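Local atomic coordinates of nitrilotriacetate monooxygenase component B (Bacillus cereus ATCC 14579, PDB entry 3BPK), a protein that probably binds FMN and probably acts as the flavin reductase-like component of a nitrilotriacetate monooxygenase, with NADH or NADPH as electron source. Residues 5-9 with 10-14; 19-22 with 23-27; 52-56 with 57-61; 165-169 with 170-174. One frame throughout, in Å; residues are numbered along the deposited sequence. Where two conformers were deposited one is given.

In the fold
The four contacts follow one another along the chain, and each also touches the second subunit of the dimer. Contacts 1 and 2 meet directly, with I7 CD1 4.0 Å from L20 CD2, where strand 4-7 leads into helix 14-24. Contacts 3 and 4 share the large antiparallel sheet through strands 59-65 and 155-168, and P58 CB lies 4.3 Å from F165 CZ. Contacts 1 and 4 lie on opposite sides of the chain's centre, their centres about 44 Å apart. The dimer joins these two ends: L5 of one subunit packs on Y172 of the other. A sulfate ion sits at contact 1, probably from the crystallisation liquor.

Contact 1. Residues 5-9 with 10-14; sequences LSINP and NEQTE. With SO4 (sulfate ion), chain E.
N8 OD1 reaches forward to N10 N in the turn that follows strand 4-7. Two direct hydrogen bonds set the turn. N10 N donates a hydrogen bond to N8 OD1 at 2.9 Å, from 38° out of the plane of the N8 amide. E11 N donates one to N8 O. The N8 torsion explains the first bond: CG is anti to the backbone N (chi1 -176°), which carries the amide over to N10. The result is an Asx turn laid over a type I beta turn, residues 8-11.

Water adds a second layer. One molecule accepts from N8 N at 2.9 Å and donates to E11 OE2 at 3.0 Å. Two more each accept from N8 ND2. Their onward bonds, one to E11 OE1 and one to N10 OD1, are weak.

One methyl-to-amide contact joins I7 and Q12. I7 CG2 lies 3.4 Å from Q12 OE1, and the two side chains cross at about a right angle. Q12 NE2 bonds to N17 OD1, which helps to place this amide.

T13 OG1 accepts from D16 N as the N-cap of helix 14-24. E14 N donates to O2 of the sulfate at 2.8 Å. The turn links strand 4-7, which pairs with a strand of the second subunit, to helix 14-24.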
loop_
_atom_site.group_PDB
_atom_site.type_symbol
_atom_site.label_atom_id
_atom_site.label_comp_id
_atom_site.label_asym_id
_atom_site.label_seq_id
_atom_site.Cartn_x
_atom_site.Cartn_y
_atom_site.Cartn_z
ATOM N N LEU B 5 -18.123 17.027 3.735
ATOM C CA LEU B 5 -17.384 17.753 4.776
ATOM C C LEU B 5 -15.956 18.085 4.350
ATOM O O LEU B 5 -15.239 17.224 3.809
ATOM C CB LEU B 5 -17.323 16.915 6.062
ATOM C CG LEU B 5 -18.659 16.378 6.547
ATOM C CD1 LEU B 5 -18.458 15.572 7.855
ATOM C CD2 LEU B 5 -19.690 17.506 6.735
ATOM N N SER B 6 -15.529 19.306 4.640
ATOM C CA SER B 6 -14.131 19.714 4.460
ATOM C C SER B 6 -13.415 19.612 5.787
ATOM O O SER B 6 -13.863 20.193 6.792
ATOM C CB SER B 6 -14.047 21.165 3.986
ATOM O OG SER B 6 -12.690 21.597 3.966
ATOM N N ILE B 7 -12.301 18.864 5.811
ATOM C CA ILE B 7 -11.567 18.657 7.060
ATOM C C ILE B 7 -10.108 19.029 6.859
ATOM O O ILE B 7 -9.420 18.503 5.983
ATOM C CB ILE B 7 -11.707 17.189 7.625
ATOM C CG1 ILE B 7 -13.189 16.867 7.858
ATOM C CG2 ILE B 7 -10.862 16.965 8.878
ATOM C CD1 ILE B 7 -13.466 15.398 8.174
ATOM N N ASN B 8 -9.668 20.002 7.645
ATOM C CA ASN B 8 -8.300 20.484 7.557
ATOM C C ASN B 8 -7.388 19.719 8.533
ATOM O O ASN B 8 -7.594 19.768 9.738
ATOM C CB ASN B 8 -8.302 21.991 7.877
ATOM C CG ASN B 8 -6.917 22.645 7.721
ATOM O OD1 ASN B 8 -5.860 21.980 7.749
ATOM N ND2 ASN B 8 -6.915 23.978 7.567
ATOM N N PRO B 9 -6.363 18.993 8.019
ATOM C CA PRO B 9 -5.563 18.192 8.938
ATOM C C PRO B 9 -4.788 19.031 9.980
ATOM O O PRO B 9 -4.413 18.522 11.048
ATOM C CB PRO B 9 -4.584 17.437 8.007
ATOM C CG PRO B 9 -4.483 18.311 6.758
ATOM C CD PRO B 9 -5.891 18.915 6.619
ATOM N N ASN B 10 -4.557 20.306 9.664
ATOM C CA ASN B 10 -3.921 21.221 10.599
ATOM C C ASN B 10 -4.819 21.634 11.774
ATOM O O ASN B 10 -4.305 22.156 12.780
ATOM C CB ASN B 10 -3.431 22.464 9.843
ATOM C CG ASN B 10 -2.355 22.137 8.820
ATOM O OD1 ASN B 10 -2.435 22.566 7.671
ATOM N ND2 ASN B 10 -1.363 21.358 9.223
ATOM N N GLU B 11 -6.130 21.384 11.652
ATOM C CA GLU B 11 -7.112 21.748 12.674
ATOM C C GLU B 11 -7.619 20.559 13.471
ATOM O O GLU B 11 -8.628 20.637 14.166
ATOM C CB GLU B 11 -8.287 22.512 12.048
ATOM C CG GLU B 11 -7.892 23.831 11.462
ATOM C CD GLU B 11 -9.031 24.516 10.702
ATOM O OE1 GLU B 11 -8.781 25.653 10.242
ATOM O OE2 GLU B 11 -10.147 23.935 10.568
ATOM N N GLN B 12 -6.923 19.428 13.364
ATOM C CA GLN B 12 -7.262 18.306 14.209
ATOM C C GLN B 12 -5.998 17.604 14.633
ATOM O O GLN B 12 -4.920 17.943 14.153
ATOM C CB GLN B 12 -8.253 17.374 13.530
ATOM C CG GLN B 12 -7.829 16.878 12.163
ATOM C CD GLN B 12 -8.845 15.897 11.618
ATOM O OE1 GLN B 12 -10.027 15.929 11.993
ATOM N NE2 GLN B 12 -8.405 15.037 10.690
ATOM N N THR B 13 -6.129 16.659 15.563
ATOM C CA THR B 13 -4.955 16.018 16.158
ATOM C C THR B 13 -4.364 14.930 15.263
ATOM O O THR B 13 -5.004 14.454 14.316
ATOM C CB THR B 13 -5.287 15.334 17.488
ATOM O OG1 THR B 13 -6.211 14.270 17.256
ATOM C CG2 THR B 13 -5.885 16.357 18.516
ATOM N N GLU B 14 -3.158 14.501 15.608
ATOM C CA GLU B 14 -2.536 13.369 14.932
ATOM C C GLU B 14 -3.439 12.139 14.977
ATOM O O GLU B 14 -3.633 11.442 13.965
ATOM C CB GLU B 14 -1.171 13.066 15.537
ATOM C CG GLU B 14 -0.564 11.785 14.988
ATOM C CD GLU B 14 0.861 11.528 15.453
ATOM O OE1 GLU B 14 1.477 12.390 16.111
ATOM O OE2 GLU B 14 1.385 10.454 15.132
HETATM S S SO4 E . -1.236 16.140 18.642
HETATM O O1 SO4 E . 0.221 16.118 18.508
HETATM O O2 SO4 E . -1.841 16.282 17.334
HETATM O O3 SO4 E . -1.637 17.256 19.494
HETATM O O4 SO4 E . -1.686 14.923 19.307
HETATM O O HOH W 1 -11.080 21.128 9.886
HETATM O O HOH W 2 -9.831 25.128 7.068
HETATM O O HOH W 3 -4.182 25.522 7.843
#

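Contact 2. Residues 19-22 with 23-27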
loop_
_atom_site.group_PDB
_atom_site.type_symbol
_atom_site.label_atom_id
_atom_site.label_comp_id
_atom_site.label_asym_id
_atom_site.label_seq_id
_atom_site.Cartn_x
_atom_site.Cartn_y
_atom_site.Cartn_z
ATOM N N LYS B 19 -7.094 8.338 12.340
ATOM C CA LYS B 19 -8.399 7.696 12.193
ATOM C C LYS B 19 -8.987 7.909 10.800
ATOM O O LYS B 19 -9.606 6.991 10.212
ATOM C CB LYS B 19 -9.366 8.207 13.273
ATOM C CG LYS B 19 -8.956 7.787 14.687
ATOM C CD LYS B 19 -9.688 8.617 15.760
ATOM C CE LYS B 19 -11.200 8.406 15.682
ATOM N NZ LYS B 19 -11.918 9.138 16.772
ATOM N N LEU B 20 -8.800 9.105 10.248
ATOM C CA LEU B 20 -9.312 9.359 8.921
ATOM C C LEU B 20 -8.537 8.585 7.849
ATOM O O LEU B 20 -9.150 8.003 6.942
ATOM C CB LEU B 20 -9.317 10.861 8.633
ATOM C CG LEU B 20 -10.317 11.308 7.594
ATOM C CD1 LEU B 20 -11.687 10.657 7.748
ATOM C CD2 LEU B 20 -10.433 12.833 7.689
ATOM N N LEU B 21 -7.206 8.548 7.961
ATOM C CA LEU B 21 -6.431 7.825 6.943
ATOM C C LEU B 21 -6.727 6.338 7.008
ATOM O O LEU B 21 -6.975 5.704 5.955
ATOM C CB LEU B 21 -4.939 8.010 7.168
ATOM C CG LEU B 21 -4.418 9.379 6.787
ATOM C CD1 LEU B 21 -3.013 9.624 7.399
ATOM C CD2 LEU B 21 -4.411 9.561 5.279
ATOM N N THR B 22 -6.694 5.772 8.237
ATOM C CA THR B 22 -6.864 4.320 8.355
ATOM C C THR B 22 -8.303 3.872 8.084
ATOM O O THR B 22 -8.545 2.683 7.833
ATOM C CB THR B 22 -6.389 3.787 9.725
ATOM O OG1 THR B 22 -7.099 4.461 10.779
ATOM C CG2 THR B 22 -4.854 4.002 9.915
ATOM N N GLY B 23 -9.279 4.800 8.190
ATOM C CA GLY B 23 -10.658 4.460 7.841
ATOM C C GLY B 23 -11.004 4.658 6.389
ATOM O O GLY B 23 -12.015 4.110 5.921
ATOM N N SER B 24 -10.222 5.509 5.684
ATOM C CA SER B 24 -10.500 5.864 4.285
ATOM C C SER B 24 -9.739 4.996 3.295
ATOM O O SER B 24 -10.278 4.593 2.234
ATOM C CB SER B 24 -10.148 7.341 4.028
ATOM O OG SER B 24 -10.911 8.216 4.852
ATOM N N ILE B 25 -8.490 4.711 3.631
ATOM C CA ILE B 25 -7.609 3.980 2.697
ATOM C C ILE B 25 -7.687 2.517 3.124
ATOM O O ILE B 25 -6.910 2.009 3.941
ATOM C CB ILE B 25 -6.180 4.558 2.657
ATOM C CG1 ILE B 25 -6.228 6.034 2.193
ATOM C CG2 ILE B 25 -5.261 3.678 1.764
ATOM C CD1 ILE B 25 -4.884 6.789 2.397
ATOM N N ILE B 26 -8.740 1.876 2.616
ATOM C CA ILE B 26 -9.077 0.499 2.981
ATOM C C ILE B 26 -9.574 -0.229 1.740
ATOM O O ILE B 26 -10.013 0.414 0.777
ATOM C CB ILE B 26 -10.184 0.465 4.060
ATOM C CG1 ILE B 26 -11.424 1.262 3.593
ATOM C CG2 ILE B 26 -9.676 0.999 5.410
ATOM C CD1 ILE B 26 -12.722 0.876 4.373
ATOM N N PRO B 27 -9.471 -1.571 1.725
ATOM C CA PRO B 27 -8.796 -2.421 2.725
ATOM C C PRO B 27 -7.297 -2.366 2.463
ATOM O O PRO B 27 -6.874 -2.052 1.336
ATOM C CB PRO B 27 -9.334 -3.826 2.388
ATOM C CG PRO B 27 -9.510 -3.766 0.902
ATOM C CD PRO B 27 -10.005 -2.366 0.598
#
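S24 turns its hydroxyl back onto the preceding helical turn. Its OG lies anti to its own carbonyl carbon (chi1 -60°), beside the backbone N. From there OG donates to L20 O at 2.7 Å, tilted 28° from the carbonyl plane. S24 N also reaches L20 O, but weakly. The buried hydroxyl is thus satisfied within the helix. L20 CD1 comes within 3.9 Å of the same OG.

L21 CG and I25 CG1 both lie beside their own backbone N, anti to the carbonyl carbon. This sends the two chains the same way, side by side, with L21 CD2 4.0 Å from I25 CD1.

This is the C-terminal end of helix 14-24. I25 is the first residue to leave helical angles, and it is the centre of an inverse gamma turn. L21 O accepts twice, from I25 N at 2.9 Å and from S24 N at 3.3 Å. G23 N donates to K19 O.

Past the helix, I26 places CG2 3.2 Å from T22 O. T22 O and I25 O both accept from R28 NH1. T22 OG1 sits between its backbone N and carbonyl carbon (chi1 57°), from where it bonds back to Y18 O. On the second subunit, I177 packs against L20, A54 against L21 and I134 against S24.

Contact 3. Residues 52-56 with 57-61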
loop_
_atom_site.group_PDB
_atom_site.type_symbol
_atom_site.label_atom_id
_atom_site.label_comp_id
_atom_site.label_asym_id
_atom_site.label_seq_id
_atom_site.Cartn_x
_atom_site.Cartn_y
_atom_site.Cartn_z
ATOM N N ILE B 52 2.965 -2.991 -3.390
ATOM C CA ILE B 52 3.954 -3.187 -4.451
ATOM C C ILE B 52 4.554 -1.835 -4.842
ATOM O O ILE B 52 3.851 -0.809 -4.804
ATOM C CB ILE B 52 3.249 -3.836 -5.698
ATOM C CG1 ILE B 52 2.533 -5.157 -5.338
ATOM C CG2 ILE B 52 4.245 -4.066 -6.810
ATOM C CD1 ILE B 52 1.584 -5.646 -6.446
ATOM N N VAL B 53 5.830 -1.832 -5.250
ATOM C CA VAL B 53 6.471 -0.622 -5.799
ATOM C C VAL B 53 6.669 -0.769 -7.326
ATOM O O VAL B 53 6.318 0.116 -8.091
ATOM C CB VAL B 53 7.810 -0.313 -5.079
ATOM C CG1 VAL B 53 8.616 0.752 -5.808
ATOM C CG2 VAL B 53 7.572 0.075 -3.594
ATOM N N ALA B 54 7.208 -1.906 -7.746
ATOM C CA ALA B 54 7.494 -2.145 -9.181
ATOM C C ALA B 54 7.672 -3.633 -9.415
ATOM O O ALA B 54 7.858 -4.404 -8.473
ATOM C CB ALA B 54 8.777 -1.413 -9.617
ATOM N N ALA B 55 7.635 -4.041 -10.681
ATOM C CA ALA B 55 7.889 -5.463 -11.010
ATOM C C ALA B 55 9.276 -5.712 -11.593
ATOM O O ALA B 55 9.711 -6.876 -11.645
ATOM C CB ALA B 55 6.835 -5.981 -11.982
ATOM N N ASN B 56 9.961 -4.646 -12.024
ATOM C CA ASN B 56 11.276 -4.745 -12.671
ATOM C C ASN B 56 12.301 -3.881 -11.935
ATOM O O ASN B 56 12.346 -2.662 -12.133
ATOM C CB ASN B 56 11.176 -4.297 -14.131
ATOM C CG ASN B 56 12.555 -4.076 -14.803
ATOM O OD1 ASN B 56 13.484 -4.835 -14.592
ATOM N ND2 ASN B 56 12.648 -3.036 -15.649
ATOM N N PRO B 57 13.076 -4.472 -11.014
ATOM C CA PRO B 57 12.959 -5.817 -10.446
ATOM C C PRO B 57 11.776 -5.785 -9.453
ATOM O O PRO B 57 11.197 -4.714 -9.266
ATOM C CB PRO B 57 14.287 -5.987 -9.712
ATOM C CG PRO B 57 14.618 -4.607 -9.234
ATOM C CD PRO B 57 14.150 -3.685 -10.357
ATOM N N PRO B 58 11.370 -6.932 -8.906
ATOM C CA PRO B 58 10.234 -6.928 -7.955
ATOM C C PRO B 58 10.593 -6.141 -6.709
ATOM O O PRO B 58 11.502 -6.536 -5.977
ATOM C CB PRO B 58 9.981 -8.429 -7.689
ATOM C CG PRO B 58 11.219 -9.121 -8.105
ATOM C CD PRO B 58 11.837 -8.307 -9.214
ATOM N N LEU B 59 9.893 -5.011 -6.515
ATOM C CA LEU B 59 10.121 -4.114 -5.370
ATOM C C LEU B 59 8.815 -3.951 -4.601
ATOM O O LEU B 59 7.736 -3.865 -5.208
ATOM C CB LEU B 59 10.598 -2.724 -5.804
ATOM C CG LEU B 59 11.936 -2.640 -6.540
ATOM C CD1 LEU B 59 12.218 -1.194 -6.994
ATOM C CD2 LEU B 59 13.091 -3.177 -5.702
ATOM N N ILE B 60 8.930 -3.954 -3.263
ATOM C CA ILE B 60 7.772 -3.783 -2.363
ATOM C C ILE B 60 8.107 -2.709 -1.335
ATOM O O ILE B 60 9.286 -2.354 -1.146
ATOM C CB ILE B 60 7.346 -5.097 -1.681
ATOM C CG1 ILE B 60 8.455 -5.641 -0.782
ATOM C CG2 ILE B 60 6.996 -6.150 -2.759
ATOM C CD1 ILE B 60 8.566 -4.991 0.588
ATOM N N SER B 61 7.070 -2.156 -0.712
ATOM C CA SER B 61 7.289 -1.136 0.339
ATOM C C SER B 61 6.556 -1.487 1.613
ATOM O O SER B 61 5.437 -2.021 1.574
ATOM C CB SER B 61 6.800 0.236 -0.140
ATOM O OG SER B 61 5.435 0.182 -0.546
HETATM O O HOH W 4 4.299 1.239 -2.916
#
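V53 and A54 both turn their backbone N-H groups to L59 O. V53 N lies 2.8 Å from it and A54 N 3.2 Å, and both approach from the same face of the carbonyl plane. L59 N answers with a nearly straight bond to A54 O (2.9 Å, 177°). Two residues set against one make a classic beta bulge in the hairpin of strands 42-54 and 59-65.

Side chains pack beside these bonds. V53 CB lies 3.8 Å from L59 CB, and the two side chains run obliquely to each other. With CG1 anti to the backbone N (chi1 168°), the other methyl, CG2, rests 3.5 Å from S61 CB. A54 CB approaches L59 CD1 more loosely.

Further out, the loop turns at P57, which follows a cis peptide bond. P58 CA makes a CA-H...O contact with A54 O. One water links I52 O to S61 OG, 2.8 Å from each. Strand 155-168 pairs with strand 59-65 on the side away from 42-54: P58 bonds to V162 and I60 to G160 through the backbone. V53 O accepts from S63 OG and Q65 NE2 of the second subunit.

The chemistry is thus mostly backbone: one carbonyl oxygen holds two buried N-H groups, with the side chains of V53 and L59 packed beside them.

Contact 4. Residues 165-169 with 170-174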
loop_
_atom_site.group_PDB
_atom_site.type_symbol
_atom_site.label_atom_id
_atom_site.label_comp_id
_atom_site.label_asym_id
_atom_site.label_seq_id
_atom_site.Cartn_x
_atom_site.Cartn_y
_atom_site.Cartn_z
ATOM N N PHE B 165 10.951 -15.879 -4.188
ATOM C CA PHE B 165 9.548 -16.097 -3.869
ATOM C C PHE B 165 9.415 -17.544 -3.410
ATOM O O PHE B 165 10.049 -18.440 -4.007
ATOM C CB PHE B 165 8.672 -15.984 -5.097
ATOM C CG PHE B 165 8.466 -14.584 -5.603
ATOM C CD1 PHE B 165 7.496 -13.762 -5.034
ATOM C CD2 PHE B 165 9.175 -14.123 -6.718
ATOM C CE1 PHE B 165 7.240 -12.483 -5.569
ATOM C CE2 PHE B 165 8.940 -12.855 -7.228
ATOM C CZ PHE B 165 7.963 -12.035 -6.645
ATOM N N HIS B 166 8.584 -17.779 -2.386
ATOM C CA HIS B 166 8.211 -19.128 -1.932
ATOM C C HIS B 166 6.695 -19.165 -1.957
ATOM O O HIS B 166 6.050 -18.350 -1.300
ATOM C CB HIS B 166 8.668 -19.364 -0.508
ATOM C CG HIS B 166 10.157 -19.294 -0.338
ATOM N ND1 HIS B 166 10.979 -20.371 -0.594
ATOM C CD2 HIS B 166 10.973 -18.264 0.001
ATOM C CE1 HIS B 166 12.242 -20.013 -0.382
ATOM N NE2 HIS B 166 12.264 -18.735 -0.030
ATOM N N VAL B 167 6.115 -20.080 -2.738
ATOM C CA VAL B 167 4.665 -20.090 -2.970
ATOM C C VAL B 167 4.096 -21.486 -2.796
ATOM O O VAL B 167 4.624 -22.423 -3.395
ATOM C CB VAL B 167 4.312 -19.592 -4.396
ATOM C CG1 VAL B 167 2.793 -19.608 -4.620
ATOM C CG2 VAL B 167 4.932 -18.169 -4.690
ATOM N N ALA B 168 3.039 -21.638 -2.003
ATOM C CA ALA B 168 2.416 -22.964 -1.839
ATOM C C ALA B 168 1.952 -23.502 -3.198
ATOM O O ALA B 168 1.280 -22.808 -3.963
ATOM C CB ALA B 168 1.253 -22.902 -0.833
ATOM N N GLU B 169 2.325 -24.763 -3.499
ATOM C CA GLU B 169 2.049 -25.292 -4.826
ATOM C C GLU B 169 0.544 -25.286 -5.094
ATOM O O GLU B 169 0.125 -25.015 -6.236
ATOM C CB GLU B 169 2.636 -26.704 -5.010
ATOM C CG GLU B 169 2.528 -27.240 -6.459
ATOM C CD GLU B 169 1.198 -27.959 -6.786
ATOM O OE1 GLU B 169 0.376 -28.216 -5.874
ATOM O OE2 GLU B 169 0.986 -28.271 -7.981
ATOM N N HIS B 170 -0.268 -25.548 -4.066
ATOM C CA HIS B 170 -1.723 -25.576 -4.283
ATOM C C HIS B 170 -2.346 -24.239 -4.679
ATOM O O HIS B 170 -3.488 -24.223 -5.163
ATOM C CB HIS B 170 -2.493 -26.180 -3.096
ATOM C CG HIS B 170 -2.545 -25.283 -1.896
ATOM N ND1 HIS B 170 -1.535 -25.241 -0.955
ATOM C CD2 HIS B 170 -3.476 -24.387 -1.488
ATOM C CE1 HIS B 170 -1.843 -24.357 -0.020
ATOM N NE2 HIS B 170 -3.016 -23.827 -0.319
ATOM N N LEU B 171 -1.610 -23.141 -4.456
ATOM C CA LEU B 171 -2.079 -21.790 -4.811
ATOM C C LEU B 171 -1.643 -21.338 -6.194
ATOM O O LEU B 171 -2.130 -20.342 -6.719
ATOM C CB LEU B 171 -1.536 -20.747 -3.786
ATOM C CG LEU B 171 -2.059 -20.935 -2.369
ATOM C CD1 LEU B 171 -1.444 -19.888 -1.440
ATOM C CD2 LEU B 171 -3.585 -20.864 -2.351
ATOM N N TYR B 172 -0.690 -22.042 -6.781
ATOM C CA TYR B 172 -0.017 -21.532 -7.963
ATOM C C TYR B 172 -0.565 -22.230 -9.195
ATOM O O TYR B 172 -0.670 -23.468 -9.200
ATOM C CB TYR B 172 1.473 -21.812 -7.810
ATOM C CG TYR B 172 2.344 -21.289 -8.918
ATOM C CD1 TYR B 172 3.072 -20.102 -8.770
ATOM C CD2 TYR B 172 2.457 -21.986 -10.120
ATOM C CE1 TYR B 172 3.885 -19.640 -9.771
ATOM C CE2 TYR B 172 3.275 -21.526 -11.136
ATOM C CZ TYR B 172 4.006 -20.356 -10.951
ATOM O OH TYR B 172 4.817 -19.894 -11.964
ATOM N N GLU B 173 -0.955 -21.448 -10.198
ATOM C CA GLU B 173 -1.489 -22.008 -11.448
ATOM C C GLU B 173 -1.095 -21.127 -12.624
ATOM O O GLU B 173 -1.566 -19.988 -12.730
ATOM C CB GLU B 173 -3.020 -22.149 -11.354
ATOM C CG GLU B 173 -3.760 -22.388 -12.695
ATOM C CD GLU B 173 -3.535 -23.766 -13.272
ATOM O OE1 GLU B 173 -4.531 -24.384 -13.728
ATOM O OE2 GLU B 173 -2.374 -24.232 -13.283
ATOM N N LYS B 174 -0.237 -21.647 -13.502
ATOM C CA LYS B 174 0.197 -20.936 -14.693
ATOM C C LYS B 174 0.726 -19.535 -14.351
ATOM O O LYS B 174 0.433 -18.557 -15.057
ATOM C CB LYS B 174 -0.959 -20.825 -15.698
ATOM C CG LYS B 174 -1.460 -22.177 -16.221
ATOM C CD LYS B 174 -2.379 -21.946 -17.416
ATOM C CE LYS B 174 -3.832 -22.138 -17.047
ATOM N NZ LYS B 174 -4.336 -23.437 -17.643
#
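H170 puts CG between its backbone N and carbonyl carbon (chi1 73°), which lays the ring back toward A168. CE1 of that ring then lies 3.5 Å from A168 CB. Y172 has CG anti to the backbone N (chi1 -177°), and its CB and ring edge are brought up to V167 CG1. The motif is a short 3-10 turn. It joins strand 155-168 of the large sheet to the small strand 172-173.

Two backbone hydrogen bonds build the turn, each spanning three residues. L171 N donates to A168 O at 3.0 Å. Y172 N donates to E169 O at 3.1 Å, and the angle at hydrogen is 163°.

Side chains pack on the turn. A168 CB meets the H170 ring obliquely. L171 CG sits over one face of the same ring, offset toward the rim. L171 CD1 comes within 4.1 Å of A168 CB, so different atoms of L171 meet the two neighbours.

The surroundings tie the turn to the fold. Through the backbone, A168 bonds to N133 and L171 to H178. Residues 165-168 pair with an antiparallel strand of the second subunit, and M4 of that subunit packs on H166 and A168. K174 O accepts from K19 NZ of the second subunit.

V167 and Y172 cross at about a right angle. V167 CG1 lies 4.1 Å from Y172 CB and meets the tyrosine ring at its edge, near CD1.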